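Local coordinates for surface glycoprotein (PDB 5KLH) that is a procyclic-stage surface antigen of Trypanosoma brucei, here as its bilobed ectodomain, and is a putative sensor at the parasite membrane, at residues Thr32-Lys37 against Ala60-Ser65. Sequence-based numbering, arbitrary orientation.
Sequences TFSDVK and ATVPVS
Val36 lays its isopropyl group alongside the backbone of 60-63, straddling Thr61 O with CG1 on the Ala60 side and CG2 on the Pro63 side. Val36 CG1, anti to the backbone N (chi1 -178°), is the nearer of the two methyls to Thr61 O, at 3.5 Å against 3.8 Å for Val36 CG2. Val36 CG1 also lies 3.9 Å from Ala60 CB. On the other side Val36 CG2 is 4.0 Å from Pro63 CD, the two side chains lying next to each other but pointing in opposing senses. Ala60 CB fits between the two arms of the turn, touching Phe33 on one and Val36 and Lys37 on the other: it sits 3.6 Å from Phe33 CD2, approaching the ring obliquely, and equally near Lys37 O. Two residues along the strand, Val62 CG2 packs 4.0 Å from Phe33 CB, and Val62 CG1 lies near Ser34 CB.

The arm-to-arm geometry is that of a two-residue beta hairpin with a type I' turn from Phe33 to Val36. Its evidence is the reciprocal backbone pair Phe33 N to Val36 O and Val36 N to Phe33 O, each 2.8 Å, together with positive phi at both Ser34 (44°) and Asp35 (69°). No hydrogen bond crosses from 32-37 to 60-65, so the closed end of this hairpin meets the last residues of strand 51-63 through van der Waals contact, although strands 36-47 and 51-63 pair antiparallel in the same large mixed sheet. Ala60 and Val62 bond through their backbones to Val200 and Val198 of strand 197-204, and Ser34 OG is hydrogen-bonded to Lys76 N and Val74 O. Beyond Ala60, the buried Phe33 side chain also touches Val200 and Leu202 on one strand and Val75, Val77 and Ile79 on another.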
loop_
_atom_site.group_PDB
_atom_site.type_symbol
_atom_site.label_atom_id
_atom_site.label_comp_id
_atom_site.label_asym_id
_atom_site.label_seq_id
_atom_site.Cartn_x
_atom_site.Cartn_y
_atom_site.Cartn_z
ATOM N N THR A 32 -20.356 7.249 6.956
ATOM C CA THR A 32 -20.540 5.898 6.422
ATOM C C THR A 32 -19.561 5.566 5.307
ATOM O O THR A 32 -19.073 6.452 4.607
ATOM C CB THR A 32 -21.970 5.674 5.871
ATOM O OG1 THR A 32 -22.299 6.728 4.956
ATOM C CG2 THR A 32 -23.000 5.637 6.991
ATOM N N PHE A 33 -19.296 4.274 5.154
ATOM C CA PHE A 33 -18.615 3.731 3.991
ATOM C C PHE A 33 -19.625 2.828 3.295
ATOM O O PHE A 33 -20.021 1.814 3.858
ATOM C CB PHE A 33 -17.359 2.932 4.373
ATOM C CG PHE A 33 -16.215 3.772 4.888
ATOM C CD1 PHE A 33 -15.335 4.393 4.007
ATOM C CD2 PHE A 33 -15.990 3.897 6.249
ATOM C CE1 PHE A 33 -14.261 5.154 4.487
ATOM C CE2 PHE A 33 -14.924 4.648 6.729
ATOM C CZ PHE A 33 -14.059 5.267 5.858
ATOM N N SER A 34 -20.040 3.203 2.088
ATOM C CA SER A 34 -21.068 2.467 1.357
ATOM C C SER A 34 -22.229 2.088 2.288
ATOM O O SER A 34 -22.619 0.914 2.367
ATOM C CB SER A 34 -20.471 1.220 0.698
ATOM O OG SER A 34 -19.522 1.606 -0.285
ATOM N N ASP A 35 -22.730 3.102 2.997
ATOM C CA ASP A 35 -23.873 3.011 3.906
ATOM C C ASP A 35 -23.614 2.197 5.173
ATOM O O ASP A 35 -24.527 2.010 5.982
ATOM C CB ASP A 35 -25.080 2.443 3.172
ATOM C CG ASP A 35 -25.410 3.225 1.932
ATOM O OD1 ASP A 35 -25.535 4.463 2.037
ATOM O OD2 ASP A 35 -25.504 2.604 0.854
ATOM N N VAL A 36 -22.381 1.737 5.376
ATOM C CA VAL A 36 -22.058 1.104 6.656
ATOM C C VAL A 36 -21.498 2.142 7.629
ATOM O O VAL A 36 -20.615 2.919 7.272
ATOM C CB VAL A 36 -21.046 -0.048 6.490
ATOM C CG1 VAL A 36 -20.774 -0.714 7.842
ATOM C CG2 VAL A 36 -21.569 -1.079 5.507
ATOM N N LYS A 37 -22.017 2.167 8.856
ATOM C CA LYS A 37 -21.602 3.176 9.833
ATOM C C LYS A 37 -20.106 3.116 10.131
ATOM O O LYS A 37 -19.583 2.053 10.459
ATOM C CB LYS A 37 -22.370 3.007 11.144
ATOM C CG LYS A 37 -22.031 4.074 12.173
ATOM C CD LYS A 37 -22.897 3.937 13.416
ATOM C CE LYS A 37 -22.630 5.088 14.365
ATOM N NZ LYS A 37 -23.551 5.086 15.542
ATOM N N ALA A 60 -14.897 1.067 8.513
ATOM C CA ALA A 60 -16.082 0.244 8.523
ATOM C C ALA A 60 -15.778 -1.007 7.724
ATOM O O ALA A 60 -14.921 -0.987 6.836
ATOM C CB ALA A 60 -17.286 1.008 7.945
ATOM N N THR A 61 -16.462 -2.095 8.062
ATOM C CA THR A 61 -16.370 -3.334 7.294
ATOM C C THR A 61 -17.499 -3.347 6.276
ATOM O O THR A 61 -18.675 -3.295 6.641
ATOM C CB THR A 61 -16.456 -4.564 8.204
ATOM O OG1 THR A 61 -15.360 -4.539 9.122
ATOM C CG2 THR A 61 -16.383 -5.848 7.388
ATOM N N VAL A 62 -17.137 -3.368 4.995
ATOM C CA VAL A 62 -18.112 -3.318 3.922
ATOM C C VAL A 62 -18.322 -4.704 3.344
ATOM O O VAL A 62 -17.373 -5.342 2.915
ATOM C CB VAL A 62 -17.659 -2.356 2.803
ATOM C CG1 VAL A 62 -18.674 -2.336 1.693
ATOM C CG2 VAL A 62 -17.463 -0.953 3.371
ATOM N N PRO A 63 -19.569 -5.189 3.343
ATOM C CA PRO A 63 -19.761 -6.509 2.736
ATOM C C PRO A 63 -19.517 -6.461 1.233
ATOM O O PRO A 63 -19.816 -5.456 0.603
ATOM C CB PRO A 63 -21.226 -6.829 3.054
ATOM C CG PRO A 63 -21.875 -5.473 3.211
ATOM C CD PRO A 63 -20.827 -4.599 3.834
ATOM N N VAL A 64 -18.972 -7.527 0.663
ATOM C CA VAL A 64 -18.790 -7.555 -0.783
ATOM C C VAL A 64 -20.155 -7.605 -1.484
ATOM O O VAL A 64 -20.410 -6.874 -2.454
ATOM C CB VAL A 64 -17.903 -8.744 -1.196
ATOM C CG1 VAL A 64 -17.995 -9.015 -2.680
ATOM C CG2 VAL A 64 -16.466 -8.459 -0.805
ATOM N N SER A 65 -21.041 -8.451 -0.971
ATOM C CA SER A 65 -22.397 -8.565 -1.519
ATOM C C SER A 65 -23.154 -7.241 -1.449
ATOM O O SER A 65 -23.289 -6.633 -0.377
ATOM C CB SER A 65 -23.181 -9.655 -0.785
ATOM O OG SER A 65 -24.420 -9.894 -1.431
#